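Local coordinates for two-domain protein containing predicted PHP-like metal-dependent phosphoesterase (Bacteroides vulgatus ATCC 8482, PDB 3E38) that binds zinc ions and probably hydrolyses phosphoesters as a PHP-like enzyme, perhaps acting on DNA or RNA from the 5' end, at residues Asn136-Asp141 with Pro176-Trp181; Ala43-Leu48 with Gln197-Asp202; Arg297-Thr300 with Arg306-Val309; Met213-Ala218 with Arg251-Lys256. All coordinates share one frame; numbering follows the deposited sequence.

Contact 1. Residues Asn136-Asp141 with Pro176-Trp181. With ZN (zinc ion), chain H.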
loop_
_atom_site.group_PDB
_atom_site.type_symbol
_atom_site.label_atom_id
_atom_site.label_comp_id
_atom_site.label_asym_id
_atom_site.label_seq_id
_atom_site.Cartn_x
_atom_site.Cartn_y
_atom_site.Cartn_z
ATOM N N ASN B 136 21.409 21.351 -15.584
ATOM C CA ASN B 136 20.205 20.957 -14.852
ATOM C C ASN B 136 18.895 21.446 -15.482
ATOM O O ASN B 136 18.786 22.557 -15.971
ATOM C CB ASN B 136 20.228 21.449 -13.391
ATOM C CG ASN B 136 21.445 21.010 -12.635
ATOM O OD1 ASN B 136 22.044 19.982 -12.930
ATOM N ND2 ASN B 136 21.832 21.805 -11.652
ATOM N N HIS B 137 17.890 20.575 -15.403
ATOM C CA HIS B 137 16.536 20.875 -15.850
ATOM C C HIS B 137 16.471 21.902 -16.968
ATOM O O HIS B 137 15.950 22.977 -16.790
ATOM C CB HIS B 137 15.662 21.328 -14.663
ATOM C CG HIS B 137 16.319 22.288 -13.718
ATOM N ND1 HIS B 137 16.547 23.612 -14.027
ATOM C CD2 HIS B 137 16.730 22.125 -12.434
ATOM C CE1 HIS B 137 17.102 24.209 -12.990
ATOM N NE2 HIS B 137 17.242 23.325 -12.021
ATOM N N PRO B 138 17.013 21.562 -18.128
ATOM C CA PRO B 138 16.946 22.518 -19.222
ATOM C C PRO B 138 15.511 22.968 -19.479
ATOM O O PRO B 138 15.235 24.133 -19.747
ATOM C CB PRO B 138 17.523 21.723 -20.420
ATOM C CG PRO B 138 17.688 20.266 -19.934
ATOM C CD PRO B 138 17.781 20.348 -18.456
ATOM N N GLY B 139 14.604 22.028 -19.278
ATOM C CA GLY B 139 13.183 22.207 -19.572
ATOM C C GLY B 139 12.311 22.859 -18.517
ATOM O O GLY B 139 11.154 23.184 -18.774
ATOM N N TRP B 140 12.865 23.065 -17.336
ATOM C CA TRP B 140 12.098 23.678 -16.235
ATOM C C TRP B 140 11.402 24.897 -16.795
ATOM O O TRP B 140 12.056 25.824 -17.297
ATOM C CB TRP B 140 13.039 24.072 -15.131
ATOM C CG TRP B 140 12.434 24.611 -13.877
ATOM C CD1 TRP B 140 11.280 24.198 -13.256
ATOM C CD2 TRP B 140 13.048 25.558 -12.996
ATOM N NE1 TRP B 140 11.113 24.882 -12.066
ATOM C CE2 TRP B 140 12.190 25.712 -11.879
ATOM C CE3 TRP B 140 14.239 26.306 -13.050
ATOM C CZ2 TRP B 140 12.486 26.587 -10.828
ATOM C CZ3 TRP B 140 14.520 27.178 -12.022
ATOM C CH2 TRP B 140 13.657 27.302 -10.911
ATOM N N ASP B 141 10.082 24.907 -16.676
ATOM C CA ASP B 141 9.255 25.930 -17.360
ATOM C C ASP B 141 9.367 27.298 -16.745
ATOM O O ASP B 141 8.945 28.303 -17.339
ATOM C CB ASP B 141 7.759 25.507 -17.485
ATOM C CG ASP B 141 7.086 25.177 -16.141
ATOM O OD1 ASP B 141 7.623 25.508 -15.055
ATOM O OD2 ASP B 141 6.000 24.545 -16.199
ATOM N N PRO B 176 12.827 15.399 -23.165
ATOM C CA PRO B 176 13.338 14.700 -24.355
ATOM C C PRO B 176 14.219 15.512 -25.232
ATOM O O PRO B 176 15.008 14.959 -25.993
ATOM C CB PRO B 176 12.059 14.359 -25.163
ATOM C CG PRO B 176 10.995 15.270 -24.643
ATOM C CD PRO B 176 11.359 15.383 -23.126
ATOM N N GLU B 177 14.055 16.816 -25.172
ATOM C CA GLU B 177 14.844 17.682 -26.058
ATOM C C GLU B 177 16.302 17.427 -25.697
ATOM O O GLU B 177 17.184 17.506 -26.550
ATOM C CB GLU B 177 14.510 19.174 -25.895
ATOM C CG GLU B 177 13.046 19.568 -26.135
ATOM C CD GLU B 177 12.086 19.219 -24.991
ATOM O OE1 GLU B 177 12.497 18.590 -23.993
ATOM O OE2 GLU B 177 10.900 19.583 -25.115
ATOM N N ALA B 178 16.522 17.072 -24.431
ATOM C CA ALA B 178 17.883 16.901 -23.909
ATOM C C ALA B 178 18.489 15.631 -24.429
ATOM O O ALA B 178 19.697 15.527 -24.611
ATOM C CB ALA B 178 17.901 16.892 -22.342
ATOM N N ILE B 179 17.630 14.651 -24.666
ATOM C CA ILE B 179 18.085 13.347 -25.155
ATOM C C ILE B 179 18.797 13.589 -26.482
ATOM O O ILE B 179 19.924 13.159 -26.687
ATOM C CB ILE B 179 16.925 12.291 -25.281
ATOM C CG1 ILE B 179 16.330 11.985 -23.902
ATOM C CG2 ILE B 179 17.426 11.001 -25.901
ATOM C CD1 ILE B 179 15.000 11.290 -23.949
ATOM N N GLN B 180 18.146 14.340 -27.344
ATOM C CA GLN B 180 18.671 14.577 -28.687
ATOM C C GLN B 180 19.952 15.384 -28.614
ATOM O O GLN B 180 20.845 15.266 -29.457
ATOM C CB GLN B 180 17.624 15.285 -29.558
ATOM C CG GLN B 180 17.982 15.346 -31.017
ATOM C CD GLN B 180 18.220 13.963 -31.588
ATOM O OE1 GLN B 180 17.420 13.049 -31.393
ATOM N NE2 GLN B 180 19.330 13.804 -32.302
ATOM N N TRP B 181 20.030 16.218 -27.597
ATOM C CA TRP B 181 21.211 17.080 -27.393
ATOM C C TRP B 181 22.393 16.228 -27.026
ATOM O O TRP B 181 23.472 16.360 -27.584
ATOM C CB TRP B 181 20.984 18.139 -26.317
ATOM C CG TRP B 181 20.090 19.208 -26.808
ATOM C CD1 TRP B 181 19.949 19.592 -28.105
ATOM C CD2 TRP B 181 19.296 20.122 -26.036
ATOM N NE1 TRP B 181 19.055 20.631 -28.203
ATOM C CE2 TRP B 181 18.664 20.993 -26.946
ATOM C CE3 TRP B 181 19.087 20.310 -24.693
ATOM C CZ2 TRP B 181 17.806 21.992 -26.540
ATOM C CZ3 TRP B 181 18.244 21.314 -24.291
ATOM C CH2 TRP B 181 17.610 22.132 -25.196
HETATM ZN ZN ZN H . 18.145 24.165 -10.192
HETATM O O HOH W 1 18.128 22.494 -9.496
#

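Contact 2. Residues Ala43-Leu48 with Gln197-Asp202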
loop_
_atom_site.group_PDB
_atom_site.type_symbol
_atom_site.label_atom_id
_atom_site.label_comp_id
_atom_site.label_asym_id
_atom_site.label_seq_id
_atom_site.Cartn_x
_atom_site.Cartn_y
_atom_site.Cartn_z
ATOM N N ALA B 43 19.111 7.483 0.844
ATOM C CA ALA B 43 19.861 6.800 -0.241
ATOM C C ALA B 43 20.063 5.358 0.126
ATOM O O ALA B 43 19.806 4.449 -0.648
ATOM C CB ALA B 43 21.214 7.486 -0.530
ATOM N N TYR B 44 20.480 5.155 1.357
ATOM C CA TYR B 44 20.673 3.811 1.869
ATOM C C TYR B 44 19.391 3.014 1.708
ATOM O O TYR B 44 19.332 1.932 1.105
ATOM C CB TYR B 44 21.042 3.852 3.366
ATOM C CG TYR B 44 21.288 2.497 3.923
ATOM C CD1 TYR B 44 22.370 1.751 3.487
ATOM C CD2 TYR B 44 20.427 1.927 4.856
ATOM C CE1 TYR B 44 22.604 0.483 3.966
ATOM C CE2 TYR B 44 20.666 0.647 5.366
ATOM C CZ TYR B 44 21.766 -0.055 4.902
ATOM O OH TYR B 44 22.068 -1.301 5.355
ATOM N N ARG B 45 18.359 3.557 2.313
ATOM C CA ARG B 45 17.043 2.886 2.348
ATOM C C ARG B 45 16.519 2.543 0.957
ATOM O O ARG B 45 15.968 1.465 0.738
ATOM C CB ARG B 45 16.036 3.749 3.107
ATOM C CG ARG B 45 14.774 3.044 3.454
ATOM C CD ARG B 45 13.975 3.816 4.549
ATOM N NE ARG B 45 13.627 5.174 4.149
ATOM C CZ ARG B 45 13.979 6.288 4.777
ATOM N NH1 ARG B 45 14.661 6.249 5.918
ATOM N NH2 ARG B 45 13.595 7.449 4.257
ATOM N N ASP B 46 16.747 3.449 0.026
ATOM C CA ASP B 46 16.284 3.301 -1.356
ATOM C C ASP B 46 17.197 2.430 -2.222
ATOM O O ASP B 46 16.991 2.356 -3.435
ATOM C CB ASP B 46 16.190 4.651 -2.100
ATOM C CG ASP B 46 15.132 5.635 -1.542
ATOM O OD1 ASP B 46 14.399 5.320 -0.579
ATOM O OD2 ASP B 46 15.058 6.766 -2.123
ATOM N N GLY B 47 18.259 1.879 -1.670
ATOM C CA GLY B 47 19.157 0.999 -2.447
ATOM C C GLY B 47 20.120 1.685 -3.411
ATOM O O GLY B 47 20.592 1.113 -4.405
ATOM N N LEU B 48 20.384 2.941 -3.094
ATOM C CA LEU B 48 21.278 3.760 -3.870
ATOM C C LEU B 48 22.639 3.407 -3.436
ATOM O O LEU B 48 22.817 2.889 -2.350
ATOM C CB LEU B 48 21.057 5.249 -3.608
ATOM C CG LEU B 48 19.804 5.967 -4.024
ATOM C CD1 LEU B 48 20.111 7.490 -3.964
ATOM C CD2 LEU B 48 19.440 5.535 -5.393
ATOM N N GLN B 197 12.234 18.275 -0.488
ATOM C CA GLN B 197 11.370 17.771 0.569
ATOM C C GLN B 197 11.920 16.472 1.115
ATOM O O GLN B 197 12.888 15.965 0.598
ATOM C CB GLN B 197 9.984 17.467 -0.001
ATOM C CG GLN B 197 9.209 18.637 -0.509
ATOM C CD GLN B 197 8.605 19.482 0.600
ATOM O OE1 GLN B 197 8.624 19.111 1.779
ATOM N NE2 GLN B 197 8.070 20.633 0.223
ATOM N N PRO B 198 11.344 15.956 2.200
ATOM C CA PRO B 198 11.690 14.557 2.503
ATOM C C PRO B 198 11.337 13.691 1.264
ATOM O O PRO B 198 10.444 14.046 0.478
ATOM C CB PRO B 198 10.823 14.233 3.745
ATOM C CG PRO B 198 10.658 15.608 4.426
ATOM C CD PRO B 198 10.514 16.573 3.244
ATOM N N ILE B 199 12.107 12.629 1.024
ATOM C CA ILE B 199 11.932 11.834 -0.192
ATOM C C ILE B 199 10.499 11.267 -0.272
ATOM O O ILE B 199 9.868 11.273 -1.321
ATOM C CB ILE B 199 13.030 10.710 -0.325
ATOM C CG1 ILE B 199 13.131 10.187 -1.756
ATOM C CG2 ILE B 199 12.802 9.563 0.691
ATOM C CD1 ILE B 199 13.711 11.223 -2.822
ATOM N N GLN B 200 9.963 10.847 0.866
ATOM C CA GLN B 200 8.663 10.193 0.889
ATOM C C GLN B 200 7.546 11.163 0.523
ATOM O O GLN B 200 6.477 10.764 0.150
ATOM C CB GLN B 200 8.350 9.582 2.262
ATOM C CG GLN B 200 9.415 8.610 2.856
ATOM C CD GLN B 200 10.328 9.256 3.866
ATOM O OE1 GLN B 200 10.692 10.407 3.710
ATOM N NE2 GLN B 200 10.683 8.513 4.953
ATOM N N THR B 201 7.813 12.446 0.663
ATOM C CA THR B 201 6.828 13.496 0.428
ATOM C C THR B 201 6.565 13.677 -1.069
ATOM O O THR B 201 5.446 14.054 -1.477
ATOM C CB THR B 201 7.266 14.844 1.038
ATOM O OG1 THR B 201 7.151 14.787 2.475
ATOM C CG2 THR B 201 6.413 15.962 0.525
ATOM N N ASP B 202 7.572 13.353 -1.877
ATOM C CA ASP B 202 7.477 13.541 -3.350
ATOM C C ASP B 202 7.368 12.280 -4.178
ATOM O O ASP B 202 7.261 12.348 -5.388
ATOM C CB ASP B 202 8.684 14.331 -3.883
ATOM C CG ASP B 202 8.601 15.818 -3.557
ATOM O OD1 ASP B 202 7.648 16.244 -2.849
ATOM O OD2 ASP B 202 9.496 16.555 -3.989
#

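Contact 3. Residues Arg297-Thr300 with Arg306-Val309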
loop_
_atom_site.group_PDB
_atom_site.type_symbol
_atom_site.label_atom_id
_atom_site.label_comp_id
_atom_site.label_asym_id
_atom_site.label_seq_id
_atom_site.Cartn_x
_atom_site.Cartn_y
_atom_site.Cartn_z
ATOM N N ARG B 297 0.183 -8.123 -29.798
ATOM C CA ARG B 297 0.230 -6.744 -30.319
ATOM C C ARG B 297 0.876 -5.828 -29.282
ATOM O O ARG B 297 1.616 -4.887 -29.594
ATOM C CB ARG B 297 -1.146 -6.230 -30.693
ATOM C CG ARG B 297 -1.561 -6.869 -31.980
ATOM C CD ARG B 297 -2.958 -6.522 -32.421
ATOM N NE ARG B 297 -3.073 -5.126 -32.759
ATOM C CZ ARG B 297 -4.197 -4.567 -33.149
ATOM N NH1 ARG B 297 -5.311 -5.282 -33.288
ATOM N NH2 ARG B 297 -4.192 -3.281 -33.406
ATOM N N ASP B 298 0.590 -6.163 -28.040
ATOM C CA ASP B 298 1.078 -5.387 -26.907
ATOM C C ASP B 298 1.315 -6.307 -25.756
ATOM O O ASP B 298 0.648 -7.310 -25.612
ATOM C CB ASP B 298 0.059 -4.308 -26.516
ATOM C CG ASP B 298 0.122 -3.107 -27.411
ATOM O OD1 ASP B 298 1.089 -2.324 -27.278
ATOM O OD2 ASP B 298 -0.800 -2.921 -28.233
HETATM N N MSE B 299 2.252 -5.959 -24.914
HETATM C CA MSE B 299 2.539 -6.827 -23.799
HETATM C C MSE B 299 3.334 -6.124 -22.740
HETATM O O MSE B 299 4.288 -5.415 -23.020
HETATM C CB MSE B 299 3.314 -8.007 -24.346
HETATM C CG MSE B 299 3.572 -9.068 -23.352
HETATM SE SE MSE B 299 4.333 -10.716 -24.111
HETATM C CE MSE B 299 4.170 -11.626 -22.341
ATOM N N THR B 300 2.895 -6.305 -21.506
ATOM C CA THR B 300 3.576 -5.718 -20.360
ATOM C C THR B 300 4.113 -6.786 -19.471
ATOM O O THR B 300 3.353 -7.597 -18.912
ATOM C CB THR B 300 2.663 -4.892 -19.467
ATOM O OG1 THR B 300 2.256 -3.727 -20.181
ATOM C CG2 THR B 300 3.427 -4.481 -18.167
ATOM N N ARG B 306 6.915 -14.285 -14.688
ATOM C CA ARG B 306 7.153 -15.179 -15.833
ATOM C C ARG B 306 5.929 -15.296 -16.698
ATOM O O ARG B 306 4.840 -15.523 -16.221
ATOM C CB ARG B 306 7.530 -16.579 -15.361
ATOM C CG ARG B 306 7.845 -17.571 -16.502
ATOM C CD ARG B 306 8.071 -18.974 -15.985
ATOM N NE ARG B 306 6.832 -19.548 -15.454
ATOM C CZ ARG B 306 6.508 -19.622 -14.161
ATOM N NH1 ARG B 306 7.364 -19.175 -13.249
ATOM N NH2 ARG B 306 5.331 -20.150 -13.781
ATOM N N TYR B 307 6.122 -15.108 -17.989
ATOM C CA TYR B 307 5.026 -15.226 -18.950
ATOM C C TYR B 307 5.246 -16.331 -19.957
ATOM O O TYR B 307 6.380 -16.599 -20.366
ATOM C CB TYR B 307 4.883 -13.931 -19.728
ATOM C CG TYR B 307 4.557 -12.758 -18.869
ATOM C CD1 TYR B 307 5.563 -12.055 -18.214
ATOM C CD2 TYR B 307 3.247 -12.353 -18.703
ATOM C CE1 TYR B 307 5.266 -10.982 -17.408
ATOM C CE2 TYR B 307 2.932 -11.273 -17.887
ATOM C CZ TYR B 307 3.946 -10.593 -17.245
ATOM O OH TYR B 307 3.646 -9.517 -16.453
ATOM N N THR B 308 4.138 -16.965 -20.341
ATOM C CA THR B 308 4.128 -17.962 -21.415
ATOM C C THR B 308 3.658 -17.270 -22.675
ATOM O O THR B 308 2.566 -16.730 -22.760
ATOM C CB THR B 308 3.212 -19.115 -21.116
ATOM O OG1 THR B 308 3.460 -19.571 -19.787
ATOM C CG2 THR B 308 3.435 -20.257 -22.119
ATOM N N VAL B 309 4.507 -17.284 -23.667
ATOM C CA VAL B 309 4.237 -16.582 -24.903
ATOM C C VAL B 309 4.278 -17.539 -26.084
ATOM O O VAL B 309 5.287 -18.189 -26.360
ATOM C CB VAL B 309 5.270 -15.449 -25.066
ATOM C CG1 VAL B 309 5.061 -14.673 -26.349
ATOM C CG2 VAL B 309 5.189 -14.537 -23.863
#

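Contact 4. Residues Met213-Ala218 with Arg251-Lys256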
loop_
_atom_site.group_PDB
_atom_site.type_symbol
_atom_site.label_atom_id
_atom_site.label_comp_id
_atom_site.label_asym_id
_atom_site.label_seq_id
_atom_site.Cartn_x
_atom_site.Cartn_y
_atom_site.Cartn_z
HETATM N N MSE B 213 16.513 8.761 -10.980
HETATM C CA MSE B 213 17.916 8.534 -10.707
HETATM C C MSE B 213 18.700 8.148 -11.923
HETATM O O MSE B 213 18.189 8.129 -13.011
HETATM C CB MSE B 213 18.038 7.400 -9.683
HETATM C CG MSE B 213 17.585 6.035 -10.225
HETATM SE SE MSE B 213 17.669 4.623 -8.862
HETATM C CE MSE B 213 16.206 5.280 -7.746
ATOM N N THR B 214 19.974 7.845 -11.710
ATOM C CA THR B 214 20.866 7.430 -12.824
ATOM C C THR B 214 21.523 6.092 -12.581
ATOM O O THR B 214 22.090 5.821 -11.519
ATOM C CB THR B 214 22.002 8.457 -13.117
ATOM O OG1 THR B 214 21.450 9.745 -13.334
ATOM C CG2 THR B 214 22.827 8.063 -14.313
ATOM N N PHE B 215 21.358 5.222 -13.557
ATOM C CA PHE B 215 22.089 3.968 -13.563
ATOM C C PHE B 215 23.466 4.255 -14.172
ATOM O O PHE B 215 23.574 4.768 -15.323
ATOM C CB PHE B 215 21.397 2.854 -14.374
ATOM C CG PHE B 215 20.124 2.369 -13.789
ATOM C CD1 PHE B 215 19.816 2.638 -12.469
ATOM C CD2 PHE B 215 19.283 1.535 -14.525
ATOM C CE1 PHE B 215 18.632 2.179 -11.912
ATOM C CE2 PHE B 215 18.095 1.048 -13.973
ATOM C CZ PHE B 215 17.771 1.375 -12.672
ATOM N N VAL B 216 24.503 3.951 -13.387
ATOM C CA VAL B 216 25.901 4.127 -13.801
ATOM C C VAL B 216 26.605 2.771 -13.921
ATOM O O VAL B 216 26.696 2.000 -12.953
ATOM C CB VAL B 216 26.695 5.068 -12.838
ATOM C CG1 VAL B 216 28.108 5.376 -13.376
ATOM C CG2 VAL B 216 25.946 6.395 -12.596
ATOM N N PHE B 217 27.121 2.501 -15.119
ATOM C CA PHE B 217 27.803 1.223 -15.399
ATOM C C PHE B 217 29.308 1.388 -15.257
ATOM O O PHE B 217 30.039 1.751 -16.190
ATOM C CB PHE B 217 27.402 0.680 -16.761
ATOM C CG PHE B 217 25.921 0.706 -16.994
ATOM C CD1 PHE B 217 25.100 -0.238 -16.415
ATOM C CD2 PHE B 217 25.346 1.697 -17.770
ATOM C CE1 PHE B 217 23.736 -0.203 -16.624
ATOM C CE2 PHE B 217 24.008 1.718 -17.972
ATOM C CZ PHE B 217 23.199 0.767 -17.395
ATOM N N ALA B 218 29.725 1.086 -14.042
ATOM C CA ALA B 218 31.072 1.294 -13.537
ATOM C C ALA B 218 31.891 0.014 -13.520
ATOM O O ALA B 218 31.346 -1.063 -13.417
ATOM C CB ALA B 218 30.988 1.913 -12.094
ATOM N N ARG B 251 20.179 -1.857 -25.281
ATOM C CA ARG B 251 19.979 -3.131 -25.947
ATOM C C ARG B 251 20.539 -4.263 -25.092
ATOM O O ARG B 251 19.814 -5.183 -24.755
ATOM C CB ARG B 251 20.605 -3.161 -27.353
ATOM C CG ARG B 251 20.587 -4.531 -28.001
ATOM C CD ARG B 251 21.042 -4.428 -29.472
ATOM N NE ARG B 251 20.294 -3.358 -30.132
ATOM C CZ ARG B 251 19.022 -3.478 -30.531
ATOM N NH1 ARG B 251 18.396 -4.624 -30.353
ATOM N NH2 ARG B 251 18.373 -2.466 -31.109
ATOM N N PRO B 252 21.835 -4.205 -24.740
ATOM C CA PRO B 252 22.351 -5.304 -23.939
ATOM C C PRO B 252 21.759 -5.393 -22.549
ATOM O O PRO B 252 21.813 -6.456 -21.923
ATOM C CB PRO B 252 23.855 -4.985 -23.816
ATOM C CG PRO B 252 23.996 -3.542 -24.213
ATOM C CD PRO B 252 22.925 -3.368 -25.262
ATOM N N PHE B 253 21.210 -4.279 -22.088
ATOM C CA PHE B 253 20.626 -4.189 -20.703
ATOM C C PHE B 253 19.307 -4.927 -20.715
ATOM O O PHE B 253 18.996 -5.736 -19.847
ATOM C CB PHE B 253 20.482 -2.722 -20.264
ATOM C CG PHE B 253 20.014 -2.534 -18.854
ATOM C CD1 PHE B 253 20.877 -2.741 -17.780
ATOM C CD2 PHE B 253 18.720 -2.113 -18.586
ATOM C CE1 PHE B 253 20.451 -2.559 -16.465
ATOM C CE2 PHE B 253 18.289 -1.937 -17.263
ATOM C CZ PHE B 253 19.163 -2.163 -16.206
ATOM N N PHE B 254 18.562 -4.706 -21.780
ATOM C CA PHE B 254 17.267 -5.360 -21.928
ATOM C C PHE B 254 17.449 -6.837 -21.986
ATOM O O PHE B 254 16.675 -7.590 -21.449
ATOM C CB PHE B 254 16.536 -4.925 -23.191
ATOM C CG PHE B 254 15.221 -5.643 -23.387
ATOM C CD1 PHE B 254 14.129 -5.338 -22.594
ATOM C CD2 PHE B 254 15.074 -6.621 -24.366
ATOM C CE1 PHE B 254 12.918 -5.987 -22.765
ATOM C CE2 PHE B 254 13.836 -7.279 -24.537
ATOM C CZ PHE B 254 12.776 -6.953 -23.750
ATOM N N GLU B 255 18.505 -7.235 -22.667
ATOM C CA GLU B 255 18.839 -8.667 -22.851
ATOM C C GLU B 255 19.090 -9.342 -21.496
ATOM O O GLU B 255 18.840 -10.527 -21.300
ATOM C CB GLU B 255 20.046 -8.801 -23.787
ATOM C CG GLU B 255 20.347 -10.194 -24.291
ATOM C CD GLU B 255 21.080 -11.049 -23.280
ATOM O OE1 GLU B 255 22.071 -10.558 -22.682
ATOM O OE2 GLU B 255 20.680 -12.227 -23.105
ATOM N N LYS B 256 19.523 -8.549 -20.539
ATOM C CA LYS B 256 19.803 -9.045 -19.191
ATOM C C LYS B 256 18.560 -8.985 -18.302
ATOM O O LYS B 256 18.510 -9.600 -17.232
ATOM C CB LYS B 256 20.870 -8.172 -18.542
ATOM C CG LYS B 256 22.186 -8.168 -19.231
ATOM C CD LYS B 256 22.948 -9.379 -18.901
ATOM C CE LYS B 256 24.408 -9.150 -19.191
ATOM N NZ LYS B 256 25.157 -10.366 -18.843
#

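Contact 1. Residues Asn136-Asp141 with Pro176-Trp181
Pro138 rests against the helix 176-185 at two points, meeting Ala178 with one ring atom and Trp181 with the next. Its CB lies 4.0 Å from CZ3 of Trp181, approaching the rim of the indole close to the ring plane. Its CG faces the methyl CB of Ala178 at 4.2 Å. The contact is small, about 92 Å² in all, and purely apolar, with no hydrogen bond crossing it. Trp181 directs its six-membered ring at the proline because CG stands anti to its own carbonyl carbon (chi1 -73°), which folds the indole back over the preceding turn, Glu177 O lying 3.3 Å above the plane of the Trp181 ring, toward its rim. Ile166 and Val168 of strand 165-170 touch Pro138 and Ala178 respectively. The proline itself sits in a type I turn from His137 to Trp140, closed by the bond from Trp140 N to His137 O (3.1 Å). His137, the residue just before it, binds a zinc ion through NE2 at 2.2 Å; Glu93, His102 and a water also bind that zinc. The contact thus packs a metal-binding loop, at the C-terminal end of strand 132-135, against helix 176-185, consistent with the three-zinc site of a PHP-like fold.

Contact 2. Residues Ala43-Leu48 with Gln197-Asp202
The chain leaves helix 36-45 through Arg45 and Asp46, which face Ile199 and Gln200 at the start of a weakly bonded helical turn, and Gly47, with its positive phi of 77°, ends the first helix in a Schellman motif. Arg45 reaches across with CG anti to its backbone N (chi1 -167°) and then bends at chi3, which carries the guanidinium to the second segment. There NH2 comes within 3.2 Å of Gln200 NE2. Both are donors, so no hydrogen bond joins them. The two side chains cross at about a right angle, while the guanidinium and amide planes are only 21° from parallel. Ile199 adds an apolar touch at the rim of the same guanidinium, its CG2 lying near the group's plane and 4.2 Å from NH2 of Arg45. Its other branch serves Asp46: CG1 of Ile199 is 3.9 Å from OD2 of Asp46, the two side chains running past each other in opposite directions.

Asp46 OD2 makes a salt bridge with Arg211 NH2, and Gln200 NE2 is hydrogen-bonded to Thr201 OG1 of the third subunit, on which Arg45 also packs. Ile199 is anchored by its backbone N, bonded to Glu42 OE2 of the same helix 36-45. As a worked case, this contact shows that polar side chains can lie against one another without being paired: the direct touches are van der Waals in kind, and the bonds that probably fix Asp46, Gln200 and the Ile199 backbone come from an arginine, another subunit and a helix glutamate.

Contact 3. Residues Arg297-Thr300 with Arg306-Val309
Met299, a selenomethionine, inserts its tip between Tyr307 and Val309 of the facing strand. From CB onward the chain is extended: CG stands anti to the backbone N (chi1 -174°), and the next two torsions are also near 180°, so the side chain spans the gap at nearly full length. SE is the first atom to touch, 3.9 Å from Val309 CG2. The terminal CE presses closer to that same methyl, at 3.4 Å from Val309 CG2, a tighter approach than usual for two carbons. It also lies 3.6 Å from Tyr307 CB and reaches the near end of the ring obliquely, 3.8 Å from Tyr307 CD2. Met299 and Tyr307 slide past each other in opposite directions, and the tyrosine hydroxyl ends near Thr300. There OH of Tyr307 is 3.1 Å from Thr300 O, and it is hydrogen-bonded to the backbone N of Lys302, in the link between the strands. With an alanine here, Lys302 N would probably lose its hydroxyl mate, and the selenomethionine methyl, no longer bordered by a ring, would be likely to turn more freely.

No backbone hydrogen bonds join the two strands; their axes pass 10.4 Å apart at 158°, the spacing of layers in a β-sandwich. Strand 298-301 edges the five-stranded sheet beside strand 282-286, whereas strand 306-313 lies between strands 269-276 and 293-294 of the four-stranded one, so that Met299 joins the two sheets of the Ig-like domain.

Contact 4. Residues Met213-Ala218 with Arg251-Lys256
Phe253 sends its ring from helix 247-257 into the pair of Phe215 and Phe217, alternate residues of strand 213-218. With Phe217 it makes an offset edge-to-face pair, the edge of Phe217 turned toward the face of Phe253, centroids 5.8 Å apart and planes at 60°. The meeting is made by Phe217 CE1, which is 4.0 Å from CD1 of Phe253. The far end of the same ring serves the other partner: Phe253 CZ lies 4.1 Å from Phe215 CE2. Phe253 gains this reach because CG stands anti to its backbone N (chi1 -175°), which directs the ring toward the strand. An alanine in its place would probably open a gap beside both strand phenylalanines and leave the edge of Phe217 without its aromatic face.

In the next shell, Leu243 touches both Phe215 and Phe253, Pro11 packs on Phe253, and the ring of Tyr238 meets that of Phe215. Strand 213-218 itself is held between strands 17-22 and 235-239, antiparallel to both. Helix 247-257 lies against this sheet by way of Phe253, while Phe254 turns to Tyr339 and Leu337 on strand 335-342, placing the helix between the metal-binding domain's sheet and the Ig-like domain.

Of the four contacts, only contact 1 holds a metal ligand; in contact 2, the side chain of Ile199 stays about 13 Å from a bound zinc. Contacts 2 and 4 touch directly, Leu48 CD2 lying 4.0 Å from Met213 SE, which ties the turn after helix 36-45 to strand 213-218, the strand packed on the interdomain helix. Contact 3 is remote within its own chain, its centre about 33 Å from that of contact 1, yet the assembly brings the two regions together: Asp141 OD2 accepts a bond from Arg297 N of the second subunit. Similarly, Tyr44 of contact 2 meets Arg306 of the fourth subunit through a hydrogen bond.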